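Local coordinates for stress-induced-phosphoprotein 1 (Caenorhabditis elegans, PDB 4GCN), which binds Hsp70 and Hsp90 as a co-chaperone, inhibits the Hsp90 ATPase and promotes longevity and thermotolerance, and of which this chain is the N-terminal TPR domain, at residues 50-53 with 54-57; 112-116 with 117-121. All coordinates share one frame; numbering follows the deposited sequence.

Interaction 1 of 2, residues 50-53 with 54-57; sequences AVYF and EEKK
Lys-57 N donates to Tyr-52 O over 2.9 Å, and Lys-56 N to Phe-53 O over 3.0 Å, the latter arriving well above the carbonyl plane instead of on a lone pair. Just before them, Glu-55 N bonds to Val-51 O, and Glu-54 N to Ala-50 O, in the ordinary helical pattern. Lys-56 has positive phi (66°), which turns the chain back over these carbonyls: a Schellman motif ending helix 42-54, in a stretch predicted to belong to the second TPR repeat. Lys-57 then serves as N-cap of helix 58-74, making this the tight turn between helices 42-54 and 58-74, consistent with the antiparallel helix pairs of TPR folds. The carboxylate of Glu-55 lies alongside the Tyr-52 ring, the two planes 14° apart, with OE2 3.4 Å from Tyr-52 CD1. Placing CG beside the backbone N (chi1 -74°) and keeping the chain extended sends the Glu-55 carboxylate along the ring, where OE2 is also hydrogen-bonded to His-28 of helix 24-37. Its other oxygen, OE1, forms a salt bridge with Lys-57 NZ at 3.6 Å. The aliphatic part of Lys-57 slants across the same ring, CD being 3.8 Å from Tyr-52 CD1. Beyond the carboxylate, Val-51 CG1 approaches Glu-55 OE2 at 3.7 Å, while Val-51 itself is buried against Phe-24, His-28 and Tyr-31.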
ATOM      1  N   ALA A  50       4.956   0.237   0.248  1.00 24.71           N
ATOM      2  CA  ALA A  50       5.916   0.065  -0.801  1.00 24.96           C
ATOM      3  C   ALA A  50       7.343   0.112  -0.269  1.00 24.70           C
ATOM      4  O   ALA A  50       8.196  -0.682  -0.679  1.00 26.81           O
ATOM      5  CB  ALA A  50       5.705   1.123  -1.851  1.00 28.46           C
ATOM      6  N   VAL A  51       7.625   1.026   0.638  1.00 24.29           N
ATOM      7  CA  VAL A  51       8.938   1.071   1.274  1.00 26.95           C
ATOM      8  C   VAL A  51       9.195  -0.222   2.035  1.00 25.96           C
ATOM      9  O   VAL A  51      10.252  -0.825   1.864  1.00 23.58           O
ATOM     10  CB  VAL A  51       9.101   2.259   2.223  1.00 26.36           C
ATOM     11  CG1 VAL A  51      10.510   2.254   2.813  1.00 28.18           C
ATOM     12  CG2 VAL A  51       8.815   3.556   1.472  1.00 26.80           C
ATOM     13  N   TYR A  52       8.241  -0.642   2.879  1.00 25.12           N
ATOM     14  CA  TYR A  52       8.416  -1.869   3.645  1.00 25.35           C
ATOM     15  C   TYR A  52       8.678  -3.077   2.763  1.00 25.48           C
ATOM     16  O   TYR A  52       9.508  -3.876   3.085  1.00 25.50           O
ATOM     17  CB  TYR A  52       7.238  -2.170   4.574  1.00 23.27           C
ATOM     18  CG  TYR A  52       7.145  -1.313   5.819  1.00 27.25           C
ATOM     19  CD1 TYR A  52       8.259  -1.134   6.666  1.00 27.63           C
ATOM     20  CD2 TYR A  52       5.957  -0.673   6.156  1.00 25.71           C
ATOM     21  CE1 TYR A  52       8.155  -0.411   7.846  1.00 29.44           C
ATOM     22  CE2 TYR A  52       5.856   0.082   7.293  1.00 26.57           C
ATOM     23  CZ  TYR A  52       6.951   0.235   8.109  1.00 29.99           C
ATOM     24  OH  TYR A  52       6.826   1.027   9.197  1.00 29.10           O
ATOM     25  N   PHE A  53       8.007  -3.160   1.634  1.00 23.79           N
ATOM     26  CA  PHE A  53       8.174  -4.262   0.729  1.00 25.80           C
ATOM     27  C   PHE A  53       9.605  -4.292   0.181  1.00 25.09           C
ATOM     28  O   PHE A  53      10.217  -5.363   0.166  1.00 26.70           O
ATOM     29  CB  PHE A  53       7.167  -4.132  -0.440  1.00 27.63           C
ATOM     30  CG  PHE A  53       7.119  -5.321  -1.337  1.00 25.50           C
ATOM     31  CD1 PHE A  53       6.185  -6.299  -1.122  1.00 25.07           C
ATOM     32  CD2 PHE A  53       8.002  -5.439  -2.391  1.00 27.93           C
ATOM     33  CE1 PHE A  53       6.134  -7.398  -1.943  1.00 28.00           C
ATOM     34  CE2 PHE A  53       7.970  -6.526  -3.220  1.00 30.90           C
ATOM     35  CZ  PHE A  53       7.032  -7.512  -2.989  1.00 29.42           C
ATOM     36  N   GLU A  54      10.139  -3.133  -0.205  1.00 25.73           N
ATOM     37  CA  GLU A  54      11.540  -3.079  -0.722  0.50 26.37           C
ATOM     38  C   GLU A  54      12.550  -3.387   0.356  1.00 28.81           C
ATOM     39  O   GLU A  54      13.592  -3.931   0.023  1.00 29.86           O
ATOM     40  CB  GLU A  54      11.922  -1.780  -1.475  0.50 27.78           C
ATOM     41  CG  GLU A  54      13.191  -1.942  -2.325  0.50 27.41           C
ATOM     42  CD  GLU A  54      13.410  -0.893  -3.411  0.50 29.84           C
ATOM     43  OE1 GLU A  54      12.450  -0.184  -3.750  0.50 28.70           O
ATOM     44  OE2 GLU A  54      14.559  -0.778  -3.965  0.50 26.99           O
ATOM     45  N   GLU A  55      12.222  -3.101   1.624  1.00 27.36           N
ATOM     46  CA  GLU A  55      13.044  -3.443   2.781  1.00 28.27           C
ATOM     47  C   GLU A  55      12.967  -4.905   3.194  1.00 28.91           C
ATOM     48  O   GLU A  55      13.665  -5.334   4.141  1.00 28.49           O
ATOM     49  CB  GLU A  55      12.561  -2.614   3.995  1.00 28.24           C
ATOM     50  CG  GLU A  55      12.947  -1.150   3.978  1.00 32.67           C
ATOM     51  CD  GLU A  55      12.480  -0.431   5.238  1.00 32.44           C
ATOM     52  OE1 GLU A  55      13.330  -0.067   6.063  1.00 36.44           O
ATOM     53  OE2 GLU A  55      11.276  -0.275   5.434  1.00 33.71           O
ATOM     54  N   LYS A  56      12.079  -5.644   2.551  1.00 27.13           N
ATOM     55  CA  LYS A  56      11.765  -7.030   2.889  1.00 28.82           C
ATOM     56  C   LYS A  56      11.095  -7.162   4.272  1.00 27.12           C
ATOM     57  O   LYS A  56      11.169  -8.212   4.911  1.00 26.49           O
ATOM     58  CB  LYS A  56      13.002  -7.921   2.778  1.00 32.31           C
ATOM     59  CG  LYS A  56      13.626  -7.982   1.406  1.00 35.98           C
ATOM     60  CD  LYS A  56      14.791  -8.947   1.456  1.00 39.60           C
ATOM     61  CE  LYS A  56      15.213  -9.447   0.098  1.00 45.25           C
ATOM     62  NZ  LYS A  56      15.538  -8.277  -0.735  1.00 43.03           N
ATOM     63  N   LYS A  57      10.468  -6.081   4.722  1.00 24.85           N
ATOM     64  CA  LYS A  57       9.630  -6.106   5.927  1.00 26.07           C
ATOM     65  C   LYS A  57       8.231  -6.460   5.464  1.00 23.62           C
ATOM     66  O   LYS A  57       7.363  -5.605   5.403  1.00 23.10           O
ATOM     67  CB  LYS A  57       9.691  -4.718   6.625  1.00 26.93           C
ATOM     68  CG  LYS A  57      11.090  -4.443   7.182  1.00 31.81           C
ATOM     69  CD  LYS A  57      11.226  -3.152   7.957  1.00 32.97           C
ATOM     70  CE  LYS A  57      12.693  -2.956   8.269  1.00 38.23           C
ATOM     71  NZ  LYS A  57      12.874  -1.810   9.154  1.00 42.13           N
TER

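Interaction 2 of 2, residues 112-116 with 117-121; sequences EFRDP and ELVKK
Arg-114 lays its guanidinium against Val-119: the CG2 methyl sits over the centre of one face, 3.8 Å from Arg-114 CZ. A bend at chi3 (111°) swings the plane over this methyl as the two side chains slant past each other. The same CG2 also touches the backbone, 3.4 Å from Asp-115 O. Asp-115 meets Leu-118 at about a right angle, and its OD1 accepts from Leu-118 N at 3.0 Å. The donor arrives on the anti side of the carboxylate, 17° out of its plane. Asp-115 is the N-cap of helix 116-126; with CG opposite the backbone N (chi1 -176°), OD1 comes within bonding distance of Leu-118 N. Behind the cap, Val-119 N bonds to Asp-115 O at 3.1 Å, and Pro-116, lacking an N-H, fits the first helical position, where none has to be satisfied by the helix. Leu-118 CB rests 3.7 Å from Asp-115 OD1, and the rest of its side chain is buried on Phe-106 and Leu-110, joining the C-terminal helix to helix 99-112. Replacing Asp-115 with an alanine would probably leave Leu-118 N without its capping acceptor and fray the first turn. A carboxylate beside the positive end of the helix dipole is likely to be favoured in its charged form.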
ATOM      1  N   GLU A 112     -12.243  -5.994  -6.013  1.00 22.36           N
ATOM      2  CA  GLU A 112     -12.235  -4.535  -5.910  1.00 24.03           C
ATOM      3  C   GLU A 112     -12.058  -3.851  -7.321  1.00 26.43           C
ATOM      4  O   GLU A 112     -12.763  -2.895  -7.684  1.00 26.33           O
ATOM      5  CB  GLU A 112     -11.123  -4.112  -4.963  1.00 22.70           C
ATOM      6  CG  GLU A 112     -11.281  -2.736  -4.301  1.00 24.01           C
ATOM      7  CD  GLU A 112     -12.349  -2.653  -3.226  1.00 23.75           C
ATOM      8  OE1 GLU A 112     -12.733  -1.500  -2.852  1.00 24.15           O
ATOM      9  OE2 GLU A 112     -12.762  -3.689  -2.731  1.00 25.21           O
ATOM     10  N   PHE A 113     -11.118  -4.366  -8.083  1.00 24.37           N
ATOM     11  CA  PHE A 113     -10.808  -3.825  -9.412  1.00 27.05           C
ATOM     12  C   PHE A 113     -10.198  -4.955 -10.262  1.00 28.27           C
ATOM     13  O   PHE A 113      -9.158  -5.497  -9.888  1.00 28.04           O
ATOM     14  CB  PHE A 113      -9.792  -2.683  -9.335  1.00 26.86           C
ATOM     15  CG  PHE A 113      -9.385  -2.139 -10.693  1.00 28.85           C
ATOM     16  CD1 PHE A 113     -10.296  -1.529 -11.508  1.00 31.28           C
ATOM     17  CD2 PHE A 113      -8.107  -2.314 -11.153  1.00 33.27           C
ATOM     18  CE1 PHE A 113      -9.960  -1.063 -12.770  1.00 34.01           C
ATOM     19  CE2 PHE A 113      -7.728  -1.847 -12.410  1.00 35.37           C
ATOM     20  CZ  PHE A 113      -8.654  -1.211 -13.219  1.00 36.01           C
ATOM     21  N   ARG A 114     -10.839  -5.282 -11.387  1.00 29.49           N
ATOM     22  CA  ARG A 114     -10.424  -6.451 -12.177  1.00 33.86           C
ATOM     23  C   ARG A 114      -9.104  -6.150 -12.914  1.00 34.57           C
ATOM     24  O   ARG A 114      -9.086  -5.469 -13.910  1.00 42.24           O
ATOM     25  CB  ARG A 114     -11.518  -6.858 -13.144  1.00 39.04           C
ATOM     26  CG  ARG A 114     -11.459  -8.329 -13.601  1.00 46.55           C
ATOM     27  CD  ARG A 114     -12.046  -8.532 -15.008  1.00 55.24           C
ATOM     28  NE  ARG A 114     -11.026  -8.885 -16.012  1.00 60.93           N
ATOM     29  CZ  ARG A 114     -10.795 -10.114 -16.513  1.00 65.63           C
ATOM     30  NH1 ARG A 114     -11.517 -11.184 -16.145  1.00 64.71           N
ATOM     31  NH2 ARG A 114      -9.824 -10.280 -17.417  1.00 64.45           N
ATOM     32  N   ASP A 115      -7.986  -6.589 -12.385  1.00 29.84           N
ATOM     33  CA  ASP A 115      -6.702  -6.422 -13.058  1.00 29.12           C
ATOM     34  C   ASP A 115      -6.488  -7.635 -13.979  1.00 30.66           C
ATOM     35  O   ASP A 115      -6.358  -8.766 -13.507  1.00 29.62           O
ATOM     36  CB  ASP A 115      -5.609  -6.274 -12.002  1.00 28.36           C
ATOM     37  CG  ASP A 115      -4.246  -6.009 -12.596  1.00 34.80           C
ATOM     38  OD1 ASP A 115      -3.654  -6.932 -13.171  1.00 33.34           O
ATOM     39  OD2 ASP A 115      -3.766  -4.860 -12.499  1.00 41.04           O
ATOM     40  N   PRO A 116      -6.453  -7.426 -15.302  1.00 35.93           N
ATOM     41  CA  PRO A 116      -6.414  -8.620 -16.164  1.00 37.61           C
ATOM     42  C   PRO A 116      -5.201  -9.559 -15.935  1.00 33.47           C
ATOM     43  O   PRO A 116      -5.344 -10.778 -15.930  1.00 33.57           O
ATOM     44  CB  PRO A 116      -6.401  -8.045 -17.596  1.00 41.29           C
ATOM     45  CG  PRO A 116      -6.545  -6.575 -17.452  1.00 40.14           C
ATOM     46  CD  PRO A 116      -6.216  -6.187 -16.050  1.00 38.12           C
ATOM     47  N   GLU A 117      -4.034  -9.010 -15.701  1.00 33.92           N
ATOM     48  CA  GLU A 117      -2.818  -9.794 -15.448  0.60 34.28           C
ATOM     49  C   GLU A 117      -2.953 -10.590 -14.138  1.00 31.29           C
ATOM     50  O   GLU A 117      -2.566 -11.737 -14.029  1.00 31.28           O
ATOM     51  CB  GLU A 117      -1.626  -8.847 -15.341  0.60 36.48           C
ATOM     52  CG  GLU A 117      -1.097  -8.348 -16.680  0.60 39.47           C
ATOM     53  CD  GLU A 117       0.259  -7.680 -16.535  0.60 41.85           C
ATOM     54  OE1 GLU A 117       0.323  -6.510 -16.046  0.60 40.47           O
ATOM     55  OE2 GLU A 117       1.266  -8.335 -16.913  0.60 46.25           O
ATOM     56  N   LEU A 118      -3.518  -9.962 -13.133  1.00 29.52           N
ATOM     57  CA  LEU A 118      -3.683 -10.655 -11.836  1.00 27.43           C
ATOM     58  C   LEU A 118      -4.640 -11.802 -11.960  1.00 28.18           C
ATOM     59  O   LEU A 118      -4.467 -12.806 -11.297  1.00 27.38           O
ATOM     60  CB  LEU A 118      -4.158  -9.670 -10.736  1.00 25.18           C
ATOM     61  CG  LEU A 118      -4.184 -10.141  -9.278  1.00 26.08           C
ATOM     62  CD1 LEU A 118      -2.881 -10.868  -8.919  1.00 25.17           C
ATOM     63  CD2 LEU A 118      -4.542  -8.976  -8.321  1.00 22.31           C
ATOM     64  N   VAL A 119      -5.682 -11.659 -12.795  1.00 29.02           N
ATOM     65  CA  VAL A 119      -6.626 -12.767 -12.990  1.00 30.33           C
ATOM     66  C   VAL A 119      -5.878 -14.008 -13.431  1.00 31.90           C
ATOM     67  O   VAL A 119      -6.171 -15.112 -12.988  1.00 29.29           O
ATOM     68  CB  VAL A 119      -7.753 -12.432 -14.037  1.00 32.02           C
ATOM     69  CG1 VAL A 119      -8.592 -13.668 -14.342  1.00 33.03           C
ATOM     70  CG2 VAL A 119      -8.656 -11.285 -13.535  1.00 30.93           C
ATOM     71  N   LYS A 120      -4.915 -13.813 -14.329  1.00 29.75           N
ATOM     72  CA  LYS A 120      -4.164 -14.922 -14.867  1.00 31.91           C
ATOM     73  C   LYS A 120      -3.207 -15.497 -13.825  1.00 33.17           C
ATOM     74  O   LYS A 120      -3.132 -16.739 -13.641  1.00 29.69           O
ATOM     75  CB  LYS A 120      -3.404 -14.485 -16.115  1.00 31.97           C
ATOM     76  CG  LYS A 120      -4.294 -14.200 -17.334  1.00 32.23           C
ATOM     77  CD  LYS A 120      -3.460 -14.003 -18.617  1.00 33.24           C
ATOM     78  CE  LYS A 120      -4.283 -13.435 -19.780  1.00 33.01           C
ATOM     79  NZ  LYS A 120      -3.464 -13.393 -20.997  1.00 35.70           N
ATOM     80  N   LYS A 121      -2.557 -14.587 -13.114  1.00 31.31           N
ATOM     81  CA  LYS A 121      -1.640 -14.943 -12.037  1.00 32.27           C
ATOM     82  C   LYS A 121      -2.326 -15.795 -10.954  1.00 31.68           C
ATOM     83  O   LYS A 121      -1.775 -16.773 -10.488  1.00 30.19           O
ATOM     84  CB  LYS A 121      -1.022 -13.686 -11.411  1.00 32.64           C
ATOM     85  CG  LYS A 121      -0.359 -13.940 -10.037  1.00 32.92           C
ATOM     86  CD  LYS A 121       0.667 -12.886  -9.649  1.00 33.54           C
ATOM     87  CE  LYS A 121       1.112 -13.105  -8.225  1.00 33.45           C
ATOM     88  NZ  LYS A 121       2.228 -12.214  -7.893  1.00 30.94           N
TER

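How the interactions relate
Both interactions are local, lie at the surface and include one buried residue each, Val-51 and Leu-118. Both join two helices, 42-54 to 58-74 and 99-112 to 116-126, but the contacts fall at the C-terminal end of helix 42-54 in one and at the N-terminal start of helix 116-126 in the other. The centre of interaction 1, in the predicted second TPR repeat, lies about 10 Å from the centre of the chain, that of interaction 2 about 17 Å. The first relies on backbone bonds plus an aromatic ring and paired charges, the second on a side-chain cap with a valine methyl against a guanidinium face. Their centres are about 23 Å apart, and they do not touch.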